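Local coordinates for protein clan CA, family C40, NlpC/P60 superfamily cysteine peptidase (Trichomonas vaginalis, PDB 6BIO) that probably hydrolyses peptide bonds in bacterial peptidoglycan as an NlpC/P60 cysteine peptidase that also carries a bacterial SH3 region, at residues T17-R22 and V54-Y59; G58-F63 and D72-K77; I223-D228 and V235-M240. All coordinates share one frame; numbering follows the deposited sequence.

Interaction 1 (T17-R22 and V54-Y59); sequences TQTIGR and VHILGY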
ATOM      1  N   THR A  17      11.420  15.098  -0.445  1.00  8.99           N
ATOM      2  CA  THR A  17      11.084  14.978  -1.854  1.00  8.78           C
ATOM      3  C   THR A  17      11.244  13.542  -2.323  1.00  8.28           C
ATOM      4  O   THR A  17      12.309  12.921  -2.145  1.00 10.28           O
ATOM      5  CB  THR A  17      11.991  15.901  -2.645  1.00 10.31           C
ATOM      6  OG1 THR A  17      11.956  17.193  -2.037  1.00 11.95           O
ATOM      7  CG2 THR A  17      11.554  15.978  -4.094  1.00 10.56           C
ATOM      8  N   GLN A  18      10.154  13.004  -2.882  1.00  7.08           N
ATOM      9  CA  GLN A  18      10.112  11.617  -3.319  1.00  7.07           C
ATOM     10  C   GLN A  18       9.457  11.537  -4.687  1.00  6.10           C
ATOM     11  O   GLN A  18       8.740  12.434  -5.110  1.00  6.55           O
ATOM     12  CB  GLN A  18       9.327  10.768  -2.326  1.00  8.23           C
ATOM     13  CG  GLN A  18      10.031  10.635  -1.012  1.00  8.64           C
ATOM     14  CD  GLN A  18       9.120  10.168   0.115  1.00  8.35           C
ATOM     15  OE1 GLN A  18       8.684   9.012   0.150  1.00  7.87           O
ATOM     16  NE2 GLN A  18       8.861  11.056   1.077  1.00  8.30           N
ATOM     17  N   THR A  19       9.698  10.432  -5.376  1.00  6.46           N
ATOM     18  CA  THR A  19       9.064  10.099  -6.648  1.00  5.98           C
ATOM     19  C   THR A  19       8.323   8.780  -6.481  1.00  6.33           C
ATOM     20  O   THR A  19       8.289   8.195  -5.401  1.00  6.86           O
ATOM     21  CB  THR A  19      10.077  10.085  -7.785  1.00  7.38           C
ATOM     22  OG1 THR A  19      11.118   9.163  -7.438  1.00  8.17           O
ATOM     23  CG2 THR A  19      10.640  11.472  -8.079  1.00  8.52           C
ATOM     24  N   ILE A  20       7.698   8.324  -7.544  1.00  6.32           N
ATOM     25  CA  ILE A  20       6.865   7.120  -7.540  1.00  6.09           C
ATOM     26  C   ILE A  20       7.605   6.042  -8.283  1.00  6.58           C
ATOM     27  O   ILE A  20       8.073   6.276  -9.390  1.00  7.44           O
ATOM     28  CB  ILE A  20       5.501   7.346  -8.223  1.00  7.10           C
ATOM     29  CG1 ILE A  20       4.782   8.503  -7.539  1.00  7.16           C
ATOM     30  CG2 ILE A  20       4.665   6.064  -8.198  1.00  7.64           C
ATOM     31  CD1 ILE A  20       3.526   8.956  -8.234  1.00  8.03           C
ATOM     32  N   GLY A  21       7.639   4.844  -7.705  1.00  6.67           N
ATOM     33  CA  GLY A  21       8.170   3.692  -8.380  1.00  6.38           C
ATOM     34  C   GLY A  21       7.170   2.560  -8.533  1.00  6.32           C
ATOM     35  O   GLY A  21       6.257   2.377  -7.726  1.00  6.30           O
ATOM     36  N   ARG A  22       7.374   1.782  -9.580  1.00  7.04           N
ATOM     37  CA  ARG A  22       6.616   0.558  -9.773  1.00  7.05           C
ATOM     38  C   ARG A  22       7.632  -0.548  -9.999  1.00  7.00           C
ATOM     39  O   ARG A  22       8.531  -0.395 -10.835  1.00  7.76           O
ATOM     40  CB  ARG A  22       5.629   0.657 -10.959  1.00  8.41           C
ATOM     41  CG  ARG A  22       4.884  -0.659 -11.211  1.00 10.32           C
ATOM     42  CD  ARG A  22       3.918  -0.559 -12.395  1.00 11.93           C
ATOM     43  NE  ARG A  22       4.640  -0.752 -13.593  1.00 14.15           N
ATOM     44  CZ  ARG A  22       4.752  -1.909 -14.249  1.00 14.43           C
ATOM     45  NH1 ARG A  22       4.126  -3.042 -13.903  1.00 14.97           N
ATOM     46  NH2 ARG A  22       5.500  -1.901 -15.288  1.00 15.30           N
ATOM     47  N   VAL A  54       5.652   1.949  -4.907  1.00  5.21           N
ATOM     48  CA  VAL A  54       6.472   2.487  -3.830  1.00  5.30           C
ATOM     49  C   VAL A  54       6.636   3.985  -4.040  1.00  5.32           C
ATOM     50  O   VAL A  54       6.443   4.505  -5.140  1.00  5.98           O
ATOM     51  CB  VAL A  54       7.862   1.811  -3.745  1.00  5.80           C
ATOM     52  CG1 VAL A  54       7.702   0.335  -3.549  1.00  6.59           C
ATOM     53  CG2 VAL A  54       8.697   2.133  -4.965  1.00  6.61           C
ATOM     54  N   HIS A  55       7.111   4.653  -2.980  1.00  5.29           N
ATOM     55  CA  HIS A  55       7.759   5.925  -3.124  1.00  5.32           C
ATOM     56  C   HIS A  55       9.264   5.695  -3.195  1.00  5.68           C
ATOM     57  O   HIS A  55       9.803   4.784  -2.559  1.00  6.80           O
ATOM     58  CB  HIS A  55       7.525   6.846  -1.924  1.00  6.31           C
ATOM     59  CG  HIS A  55       6.087   6.993  -1.518  1.00  6.17           C
ATOM     60  ND1 HIS A  55       5.282   8.059  -1.871  1.00  6.27           N
ATOM     61  CD2 HIS A  55       5.330   6.194  -0.743  1.00  5.62           C
ATOM     62  CE1 HIS A  55       4.079   7.881  -1.354  1.00  6.23           C
ATOM     63  NE2 HIS A  55       4.091   6.773  -0.638  1.00  6.12           N
ATOM     64  N   ILE A  56       9.948   6.526  -3.966  1.00  6.43           N
ATOM     65  CA  ILE A  56      11.406   6.468  -4.108  1.00  6.90           C
ATOM     66  C   ILE A  56      11.993   7.655  -3.383  1.00  7.15           C
ATOM     67  O   ILE A  56      11.724   8.795  -3.756  1.00  7.40           O
ATOM     68  CB  ILE A  56      11.850   6.419  -5.581  1.00  7.34           C
ATOM     69  CG1 ILE A  56      11.196   5.237  -6.306  1.00  7.09           C
ATOM     70  CG2 ILE A  56      13.345   6.420  -5.664  1.00  8.74           C
ATOM     71  CD1 ILE A  56      11.354   5.336  -7.798  1.00  7.77           C
ATOM     72  N   LEU A  57      12.796   7.385  -2.357  1.00  8.38           N
ATOM     73  CA  LEU A  57      13.475   8.394  -1.556  1.00  8.85           C
ATOM     74  C   LEU A  57      14.795   8.830  -2.166  1.00  9.32           C
ATOM     75  O   LEU A  57      15.251   9.942  -1.896  1.00 11.06           O
ATOM     76  CB  LEU A  57      13.722   7.858  -0.144  1.00 10.18           C
ATOM     77  CG  LEU A  57      12.505   7.722   0.757  1.00 12.65           C
ATOM     78  CD1 LEU A  57      12.740   6.652   1.843  1.00 13.80           C
ATOM     79  CD2 LEU A  57      12.238   9.054   1.387  1.00 13.49           C
ATOM     80  N   GLY A  58      15.403   7.994  -2.994  1.00  9.39           N
ATOM     81  CA  GLY A  58      16.669   8.319  -3.613  1.00 10.49           C
ATOM     82  C   GLY A  58      17.365   7.060  -4.067  1.00 10.03           C
ATOM     83  O   GLY A  58      16.811   5.968  -3.974  1.00  9.44           O
ATOM     84  N   TYR A  59      18.586   7.233  -4.546  1.00 10.73           N
ATOM     85  CA  TYR A  59      19.401   6.133  -5.034  1.00 10.88           C
ATOM     86  C   TYR A  59      20.798   6.258  -4.438  1.00 11.89           C
ATOM     87  O   TYR A  59      21.317   7.369  -4.271  1.00 13.73           O
ATOM     88  CB  TYR A  59      19.539   6.178  -6.561  1.00 11.19           C
ATOM     89  CG  TYR A  59      18.244   6.062  -7.302  1.00 11.27           C
ATOM     90  CD1 TYR A  59      17.464   7.170  -7.584  1.00 11.39           C
ATOM     91  CD2 TYR A  59      17.780   4.820  -7.717  1.00 12.37           C
ATOM     92  CE1 TYR A  59      16.264   7.058  -8.288  1.00 12.49           C
ATOM     93  CE2 TYR A  59      16.611   4.699  -8.386  1.00 12.75           C
ATOM     94  CZ  TYR A  59      15.835   5.800  -8.660  1.00 13.18           C
ATOM     95  OH  TYR A  59      14.665   5.650  -9.379  1.00 15.12           O
TER
HETATM   96  O   HOH W   1      14.020  11.894  -0.385  1.00 19.24           O
HETATM   97  O   HOH W   2      13.340  10.135  -5.748  1.00 16.99           O
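Thr19 holds OG1 between its backbone N and carbonyl carbon (chi1 56°), which lays the hydroxyl across Ile56 with OG1 3.4 Å from Ile56 CB; threonine suits the place, as the same hydroxyl is hydrogen-bonded to Glu82. Gln18 sets CG beside its own N (chi1 -68°) and runs extended alongside Leu57, so that its CD rests 3.5 Å from Leu57 CD2. The amide oxygen of Gln18 ends 3.2 Å from CB of His55, the amide plane turned 60° from the imidazole; its hydrogen bond comes from NE of Arg67. Glutamine thus offers aliphatic carbons to a leucine and a polar end to the interior. Residues 19-22 and 54-59 are antiparallel neighbours in the long N-terminal sheet, and four backbone hydrogen bonds join them, two linking Thr19 with Ile56 and two linking Gly21 with Val54. Because Gly21 has no side chain, CD1 of Ile56 can settle 3.6 Å from Gly21 CA. His55, on the sheet face shared with Ile20, stacks on Phe120 and is hydrogen-bonded through ND1 to Asp119 and through NE2 to Asp194, which fixes its ring rotation. Where the strands part, one water donates to both Thr17 O and Leu57 O. A second, beside the Thr19-Ile56 pair, donates to Ile56 O at 2.9 Å and lies 3.0 Å from Thr19 OG1.

Interaction 2 (G58-F63 and D72-K77); sequences GYENGF and DCWISK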
ATOM      1  N   GLY A  58      15.403   7.994  -2.994  1.00  9.39           N
ATOM      2  CA  GLY A  58      16.669   8.319  -3.613  1.00 10.49           C
ATOM      3  C   GLY A  58      17.365   7.060  -4.067  1.00 10.03           C
ATOM      4  O   GLY A  58      16.811   5.968  -3.974  1.00  9.44           O
ATOM      5  N   TYR A  59      18.586   7.233  -4.546  1.00 10.73           N
ATOM      6  CA  TYR A  59      19.401   6.133  -5.034  1.00 10.88           C
ATOM      7  C   TYR A  59      20.798   6.258  -4.438  1.00 11.89           C
ATOM      8  O   TYR A  59      21.317   7.369  -4.271  1.00 13.73           O
ATOM      9  CB  TYR A  59      19.539   6.178  -6.561  1.00 11.19           C
ATOM     10  CG  TYR A  59      18.244   6.062  -7.302  1.00 11.27           C
ATOM     11  CD1 TYR A  59      17.464   7.170  -7.584  1.00 11.39           C
ATOM     12  CD2 TYR A  59      17.780   4.820  -7.717  1.00 12.37           C
ATOM     13  CE1 TYR A  59      16.264   7.058  -8.288  1.00 12.49           C
ATOM     14  CE2 TYR A  59      16.611   4.699  -8.386  1.00 12.75           C
ATOM     15  CZ  TYR A  59      15.835   5.800  -8.660  1.00 13.18           C
ATOM     16  OH  TYR A  59      14.665   5.650  -9.379  1.00 15.12           O
ATOM     17  N   GLU A  60      21.437   5.119  -4.179  1.00 12.71           N
ATOM     18  CA  GLU A  60      22.807   5.103  -3.685  1.00 14.28           C
ATOM     19  C   GLU A  60      23.410   3.732  -3.949  1.00 13.39           C
ATOM     20  O   GLU A  60      22.763   2.713  -3.700  1.00 12.56           O
ATOM     21  CB  GLU A  60      22.832   5.375  -2.169  1.00 17.28           C
ATOM     22  CG  GLU A  60      24.151   5.617  -1.544  1.00 20.72           C
ATOM     23  CD  GLU A  60      23.978   6.117  -0.091  1.00 22.51           C
ATOM     24  OE1 GLU A  60      23.598   5.320   0.804  1.00 21.52           O
ATOM     25  OE2 GLU A  60      24.201   7.328   0.160  1.00 24.95           O
ATOM     26  N   ASN A  61      24.659   3.715  -4.420  1.00 13.62           N
ATOM     27  CA  ASN A  61      25.434   2.477  -4.529  1.00 14.72           C
ATOM     28  C   ASN A  61      24.710   1.384  -5.294  1.00 14.67           C
ATOM     29  O   ASN A  61      24.832   0.197  -4.977  1.00 16.50           O
ATOM     30  CB  ASN A  61      25.820   1.963  -3.149  1.00 16.36           C
ATOM     31  CG  ASN A  61      26.607   2.946  -2.389  1.00 17.94           C
ATOM     32  OD1 ASN A  61      27.457   3.633  -2.950  1.00 18.69           O
ATOM     33  ND2 ASN A  61      26.334   3.041  -1.082  1.00 18.32           N
ATOM     34  N   GLY A  62      23.960   1.776  -6.319  1.00 14.10           N
ATOM     35  CA  GLY A  62      23.258   0.811  -7.138  1.00 13.40           C
ATOM     36  C   GLY A  62      21.888   0.415  -6.638  1.00 12.51           C
ATOM     37  O   GLY A  62      21.229  -0.408  -7.283  1.00 12.91           O
ATOM     38  N   PHE A  63      21.447   0.957  -5.512  1.00 10.77           N
ATOM     39  CA  PHE A  63      20.146   0.648  -4.946  1.00 10.63           C
ATOM     40  C   PHE A  63      19.220   1.851  -5.002  1.00 10.23           C
ATOM     41  O   PHE A  63      19.654   3.001  -4.919  1.00 11.44           O
ATOM     42  CB  PHE A  63      20.305   0.254  -3.471  1.00 11.02           C
ATOM     43  CG  PHE A  63      20.998  -1.068  -3.247  1.00 11.23           C
ATOM     44  CD1 PHE A  63      20.285  -2.262  -3.252  1.00 11.91           C
ATOM     45  CD2 PHE A  63      22.350  -1.119  -2.975  1.00 11.63           C
ATOM     46  CE1 PHE A  63      20.902  -3.449  -3.026  1.00 14.12           C
ATOM     47  CE2 PHE A  63      22.990  -2.319  -2.774  1.00 12.48           C
ATOM     48  CZ  PHE A  63      22.266  -3.489  -2.804  1.00 13.81           C
ATOM     49  N   ASP A  72      10.575   1.351   5.015  1.00  7.03           N
ATOM     50  CA  ASP A  72      11.551   1.663   3.976  1.00  7.33           C
ATOM     51  C   ASP A  72      12.601   0.563   3.869  1.00  7.63           C
ATOM     52  O   ASP A  72      12.925  -0.132   4.844  1.00  7.97           O
ATOM     53  CB  ASP A  72      12.199   3.058   4.169  1.00  9.73           C
ATOM     54  CG  ASP A  72      13.149   3.084   5.329  1.00 11.73           C
ATOM     55  OD1 ASP A  72      12.674   3.036   6.490  1.00 13.93           O
ATOM     56  OD2 ASP A  72      14.365   3.112   5.102  1.00 13.62           O
ATOM     57  N   CYS A  73      13.156   0.433   2.671  1.00  7.47           N
ATOM     58  CA  CYS A  73      14.168  -0.573   2.398  1.00  7.43           C
ATOM     59  C   CYS A  73      14.884  -0.184   1.111  1.00  7.32           C
ATOM     60  O   CYS A  73      14.563   0.821   0.460  1.00  7.73           O
ATOM     61  CB  CYS A  73      13.545  -1.971   2.299  1.00  7.91           C
ATOM     62  SG  CYS A  73      12.406  -2.185   0.955  1.00  8.48           S
ATOM     63  N   TRP A  74      15.856  -0.999   0.736  1.00  7.79           N
ATOM     64  CA  TRP A  74      16.700  -0.744  -0.421  1.00  7.48           C
ATOM     65  C   TRP A  74      16.633  -1.951  -1.340  1.00  7.65           C
ATOM     66  O   TRP A  74      16.788  -3.090  -0.882  1.00  8.87           O
ATOM     67  CB  TRP A  74      18.138  -0.536   0.020  1.00  8.04           C
ATOM     68  CG  TRP A  74      18.370   0.663   0.868  1.00  8.64           C
ATOM     69  CD1 TRP A  74      18.159   0.781   2.217  1.00  9.39           C
ATOM     70  CD2 TRP A  74      18.862   1.944   0.435  1.00  9.09           C
ATOM     71  NE1 TRP A  74      18.491   2.045   2.645  1.00 10.34           N
ATOM     72  CE2 TRP A  74      18.962   2.760   1.575  1.00  9.99           C
ATOM     73  CE3 TRP A  74      19.256   2.460  -0.800  1.00  9.73           C
ATOM     74  CZ2 TRP A  74      19.435   4.062   1.516  1.00 10.28           C
ATOM     75  CZ3 TRP A  74      19.725   3.774  -0.869  1.00 11.27           C
ATOM     76  CH2 TRP A  74      19.800   4.564   0.277  1.00 10.84           C
ATOM     77  N   ILE A  75      16.408  -1.704  -2.626  1.00  7.64           N
ATOM     78  CA  ILE A  75      16.312  -2.723  -3.659  1.00  8.45           C
ATOM     79  C   ILE A  75      17.153  -2.317  -4.864  1.00  8.53           C
ATOM     80  O   ILE A  75      17.355  -1.138  -5.134  1.00  9.10           O
ATOM     81  CB  ILE A  75      14.836  -2.988  -4.130  1.00  7.62           C
ATOM     82  CG1 ILE A  75      14.168  -1.714  -4.675  1.00  8.15           C
ATOM     83  CG2 ILE A  75      14.064  -3.613  -2.986  1.00  7.14           C
ATOM     84  CD1 ILE A  75      12.784  -1.977  -5.197  1.00  7.96           C
ATOM     85  N   SER A  76      17.618  -3.291  -5.633  1.00  9.73           N
ATOM     86  CA  SER A  76      18.447  -2.956  -6.789  1.00 11.34           C
ATOM     87  C   SER A  76      17.726  -1.964  -7.683  1.00 10.95           C
ATOM     88  O   SER A  76      16.551  -2.152  -7.989  1.00 11.36           O
ATOM     89  CB  SER A  76      18.713  -4.225  -7.575  1.00 13.67           C
ATOM     90  OG  SER A  76      19.401  -3.907  -8.768  1.00 16.27           O
ATOM     91  N   LYS A  77      18.454  -0.933  -8.148  1.00 10.94           N
ATOM     92  CA  LYS A  77      17.824   0.104  -8.953  1.00 12.08           C
ATOM     93  C   LYS A  77      17.250  -0.428 -10.252  1.00 12.67           C
ATOM     94  O   LYS A  77      16.346   0.203 -10.812  1.00 13.83           O
ATOM     95  CB  LYS A  77      18.762   1.283  -9.186  1.00 14.27           C
ATOM     96  CG  LYS A  77      19.909   1.044 -10.073  1.00 17.62           C
ATOM     97  CD  LYS A  77      20.626   2.396 -10.313  1.00 21.67           C
ATOM     98  CE  LYS A  77      22.019   2.187 -10.874  1.00 24.05           C
ATOM     99  NZ  LYS A  77      22.165   0.985 -11.736  1.00 26.27           N
TER
HETATM  100  O   HOH W   3      22.080  -1.925  -9.265  1.00 38.99           O
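Phe63 and Trp74 make the main apolar touch, CB of Phe63 lying 3.6 Å from CE3 of Trp74, near the indole plane and at its edge. Glu60 approaches the same six-membered ring obliquely, its CB 3.7 Å from Trp74 CZ3, while its carboxylate plane is turned only 6° from that of the indole. The broad indole suits its place by meeting both CB atoms. The Phe63 ring presents an edge to the backbone of the other strand, with CD1 3.5 Å from Ile75 C, and Phe63 CA makes a CA-H...O contact with Ile75 O. One direct hydrogen bond crosses the contact, from Lys77 N to Gly62 O at 3.0 Å. The Lys77 side chain is led over this same carbonyl because CG stands between its backbone N and carbonyl carbon (chi1 70°); CG comes within 3.4 Å of Gly62 O, and CB meets the edge of the Tyr59 ring. A water donates to Gly62 O as well.

What offers that carbonyl is the type I' turn from Glu60 to Phe63, which closes the tight two-residue hairpin between strands 53-60 and 63-68. Asn61 and Gly62 suit it, since both have positive phi, a region open to glycine and tolerated by asparagine. The backbones of Glu60 and Phe63 are hydrogen-bonded in both directions, with Phe63 N 2.8 Å from Glu60 O. Further out, His65 stacks on Trp74, Pro39 packs against Phe63, Ser37 binds the Glu60 carboxylate through OE1, and Glu82 takes the Tyr59 hydroxyl.

Interaction 3 (I223-D228 and V235-M240); sequences ITFRTD and VTHVGM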
ATOM      1  N   ILE A 223      -7.227 -12.055   9.295  1.00  7.56           N
ATOM      2  CA  ILE A 223      -7.384 -13.155  10.236  1.00  7.36           C
ATOM      3  C   ILE A 223      -6.354 -14.203   9.874  1.00  7.14           C
ATOM      4  O   ILE A 223      -6.348 -14.687   8.740  1.00  7.51           O
ATOM      5  CB  ILE A 223      -8.780 -13.776  10.129  1.00  8.54           C
ATOM      6  CG1 ILE A 223      -9.901 -12.733  10.125  1.00 10.08           C
ATOM      7  CG2 ILE A 223      -8.975 -14.777  11.234  1.00  9.07           C
ATOM      8  CD1 ILE A 223     -11.149 -13.251   9.399  1.00 11.43           C
ATOM      9  N   THR A 224      -5.461 -14.536  10.812  1.00  6.98           N
ATOM     10  CA  THR A 224      -4.504 -15.608  10.576  1.00  6.98           C
ATOM     11  C   THR A 224      -5.005 -16.897  11.215  1.00  6.98           C
ATOM     12  O   THR A 224      -5.800 -16.874  12.164  1.00  7.88           O
ATOM     13  CB  THR A 224      -3.126 -15.238  11.110  1.00  7.71           C
ATOM     14  OG1 THR A 224      -3.230 -15.002  12.513  1.00  8.68           O
ATOM     15  CG2 THR A 224      -2.600 -14.001  10.381  1.00  8.45           C
ATOM     16  N   PHE A 225      -4.558 -18.027  10.666  1.00  7.68           N
ATOM     17  CA  PHE A 225      -5.040 -19.339  11.054  1.00  7.80           C
ATOM     18  C   PHE A 225      -3.878 -20.325  11.124  1.00  7.85           C
ATOM     19  O   PHE A 225      -2.864 -20.202  10.429  1.00  8.24           O
ATOM     20  CB  PHE A 225      -6.055 -19.896  10.043  1.00  7.22           C
ATOM     21  CG  PHE A 225      -7.278 -19.009   9.782  1.00  8.43           C
ATOM     22  CD1 PHE A 225      -8.419 -19.137  10.570  1.00  9.40           C
ATOM     23  CD2 PHE A 225      -7.297 -18.069   8.749  1.00  8.89           C
ATOM     24  CE1 PHE A 225      -9.563 -18.360  10.306  1.00 10.37           C
ATOM     25  CE2 PHE A 225      -8.423 -17.331   8.496  1.00  9.10           C
ATOM     26  CZ  PHE A 225      -9.547 -17.466   9.267  1.00 10.79           C
ATOM     27  N   ARG A 226      -4.097 -21.367  11.946  1.00  7.99           N
ATOM     28  CA  ARG A 226      -3.194 -22.505  12.039  1.00  9.12           C
ATOM     29  C   ARG A 226      -3.876 -23.673  11.350  1.00  9.98           C
ATOM     30  O   ARG A 226      -4.848 -24.224  11.872  1.00 11.87           O
ATOM     31  CB  ARG A 226      -2.863 -22.808  13.512  1.00  9.34           C
ATOM     32  CG  ARG A 226      -2.319 -21.588  14.225  1.00 10.67           C
ATOM     33  CD  ARG A 226      -1.613 -21.965  15.527  1.00 12.39           C
ATOM     34  NE  ARG A 226      -2.569 -22.583  16.434  1.00 13.18           N
ATOM     35  CZ  ARG A 226      -3.418 -21.957  17.227  1.00 12.65           C
ATOM     36  NH1 ARG A 226      -3.379 -20.641  17.380  1.00 13.22           N
ATOM     37  NH2 ARG A 226      -4.290 -22.675  17.945  1.00 13.00           N
ATOM     38  N   THR A 227      -3.396 -24.029  10.157  1.00  9.64           N
ATOM     39  CA  THR A 227      -4.085 -25.009   9.315  1.00  9.96           C
ATOM     40  C   THR A 227      -3.306 -26.283   9.068  1.00 11.06           C
ATOM     41  O   THR A 227      -3.817 -27.146   8.349  1.00 13.18           O
ATOM     42  CB  THR A 227      -4.510 -24.423   7.945  1.00 10.67           C
ATOM     43  OG1 THR A 227      -3.362 -24.235   7.118  1.00 11.43           O
ATOM     44  CG2 THR A 227      -5.273 -23.109   8.096  1.00 11.19           C
ATOM     45  N   ASP A 228      -2.114 -26.452   9.641  1.00 10.94           N
ATOM     46  CA  ASP A 228      -1.278 -27.637   9.387  1.00 10.99           C
ATOM     47  C   ASP A 228      -1.241 -28.499  10.643  1.00 11.31           C
ATOM     48  O   ASP A 228      -0.600 -28.148  11.637  1.00 11.53           O
ATOM     49  CB  ASP A 228       0.133 -27.185   8.995  1.00 12.66           C
ATOM     50  CG  ASP A 228       1.077 -28.345   8.745  1.00 14.84           C
ATOM     51  OD1 ASP A 228       0.689 -29.519   8.890  1.00 15.62           O
ATOM     52  OD2 ASP A 228       2.243 -28.065   8.407  1.00 17.19           O
ATOM     53  N   VAL A 235       1.391 -20.610  12.426  1.00  9.55           N
ATOM     54  CA  VAL A 235       0.461 -19.898  11.568  1.00  8.81           C
ATOM     55  C   VAL A 235       0.809 -20.204  10.118  1.00  9.03           C
ATOM     56  O   VAL A 235       1.957 -20.044   9.702  1.00 10.21           O
ATOM     57  CB  VAL A 235       0.534 -18.388  11.831  1.00  9.97           C
ATOM     58  CG1 VAL A 235      -0.225 -17.650  10.757  1.00 10.60           C
ATOM     59  CG2 VAL A 235      -0.029 -18.095  13.243  1.00 11.51           C
ATOM     60  N   THR A 236      -0.173 -20.648   9.356  1.00  7.86           N
ATOM     61  CA  THR A 236       0.054 -21.089   8.003  1.00  8.24           C
ATOM     62  C   THR A 236      -0.904 -20.507   6.986  1.00  8.91           C
ATOM     63  O   THR A 236      -0.775 -20.843   5.812  1.00 10.40           O
ATOM     64  CB  THR A 236      -0.085 -22.620   7.954  1.00  8.80           C
ATOM     65  OG1 THR A 236      -1.376 -22.983   8.450  1.00 10.42           O
ATOM     66  CG2 THR A 236       0.993 -23.310   8.786  1.00 10.11           C
ATOM     67  N   HIS A 237      -1.877 -19.703   7.389  1.00  7.99           N
ATOM     68  CA  HIS A 237      -2.871 -19.210   6.447  1.00  7.39           C
ATOM     69  C   HIS A 237      -3.385 -17.870   6.947  1.00  7.14           C
ATOM     70  O   HIS A 237      -3.257 -17.527   8.133  1.00  7.56           O
ATOM     71  CB  HIS A 237      -4.029 -20.222   6.350  1.00  7.47           C
ATOM     72  CG  HIS A 237      -4.936 -20.003   5.186  1.00  9.61           C
ATOM     73  ND1 HIS A 237      -4.576 -20.337   3.904  1.00 11.09           N
ATOM     74  CD2 HIS A 237      -6.203 -19.526   5.109  1.00 10.20           C
ATOM     75  CE1 HIS A 237      -5.570 -20.043   3.076  1.00 11.59           C
ATOM     76  NE2 HIS A 237      -6.573 -19.562   3.785  1.00 10.28           N
ATOM     77  N   VAL A 238      -4.000 -17.123   6.038  1.00  6.16           N
ATOM     78  CA  VAL A 238      -4.530 -15.797   6.350  1.00  5.85           C
ATOM     79  C   VAL A 238      -5.611 -15.468   5.346  1.00  6.23           C
ATOM     80  O   VAL A 238      -5.549 -15.909   4.196  1.00  6.54           O
ATOM     81  CB  VAL A 238      -3.402 -14.735   6.326  1.00  6.05           C
ATOM     82  CG1 VAL A 238      -2.766 -14.637   4.947  1.00  7.01           C
ATOM     83  CG2 VAL A 238      -3.886 -13.363   6.804  1.00  6.63           C
ATOM     84  N   GLY A 239      -6.595 -14.669   5.771  1.00  7.19           N
ATOM     85  CA  GLY A 239      -7.591 -14.093   4.884  1.00  7.24           C
ATOM     86  C   GLY A 239      -8.024 -12.741   5.408  1.00  7.14           C
ATOM     87  O   GLY A 239      -7.614 -12.329   6.486  1.00  7.47           O
ATOM     88  N   MET A 240      -8.832 -12.027   4.618  1.00  6.89           N
ATOM     89  CA  MET A 240      -9.255 -10.666   4.964  1.00  6.86           C
ATOM     90  C   MET A 240     -10.766 -10.643   5.188  1.00  7.54           C
ATOM     91  O   MET A 240     -11.529 -11.033   4.309  1.00  7.33           O
ATOM     92  CB  MET A 240      -8.905  -9.663   3.857  1.00  7.22           C
ATOM     93  CG  MET A 240      -9.225  -8.256   4.242  1.00  8.17           C
ATOM     94  SD  MET A 240      -8.845  -7.045   2.988  1.00  8.92           S
ATOM     95  CE  MET A 240      -7.072  -7.200   2.880  1.00  9.37           C
TER
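The rings of Phe225 and His237 lie on one face of a beta hairpin and meet obliquely, CD2 to CD2 at 4.1 Å, with the phenyl carbon at the imidazole edge. At the edge of the Phe225 ring lie the CA of Val238 and the N of Gly239, while Tyr265 meets the phenyl edge-to-face and Phe247 packs nearby. His237 holds its ring anti to its own backbone N (chi1 -166°), and its side chain touches Cys182 of helix 182-191. Its NE2 is hydrogen-bonded to ND1 of His249, whose ring stands at about a right angle to it. This grouping is consistent with the Cys-His-His site of NlpC/P60 peptidases.

The hairpin joins strands 222-225 and 237-243 and contains a classic beta bulge, Thr236 and His237 both facing Phe225. Accordingly Phe225 O accepts twice: from Thr236 N at 2.9 Å, and from His237 N at 3.2 Å in a more bent bond (140° at the hydrogen). On the reverse face the branched Thr224 and Val238 pack methyl to methyl, CG2 to CG2 3.9 Å apart, and Asp205 binds the Thr224 hydroxyl. Beyond the bulge Thr227 uses both its branches. Its methyl CG2 rests 3.6 Å from CB of His237, and its OG1 shares a short 2.7 Å hydrogen bond with OG1 of Thr236.

How the interactions relate
Interactions 1 and 2 overlap along the chain, sharing Gly58 and Tyr59, with centres 10 Å apart. Both use strand 53-60 of the long antiparallel sheet: interaction 1 ties it to the N-terminal strand 19-23, whereas interaction 2 lies at its far end, where the hairpin turn into strand 63-68 meets the end of strand 71-76. Interaction 3 comes much later, in the separate sheet of the NlpC/P60 region, its centre about 33 Å from either of the other centres and its nearest atoms about 17 Å from interaction 1. The first two thus shape the N-terminal sheet, while the third supplies His237 to what is probably the peptidase site, and interaction 3 touches neither of the others.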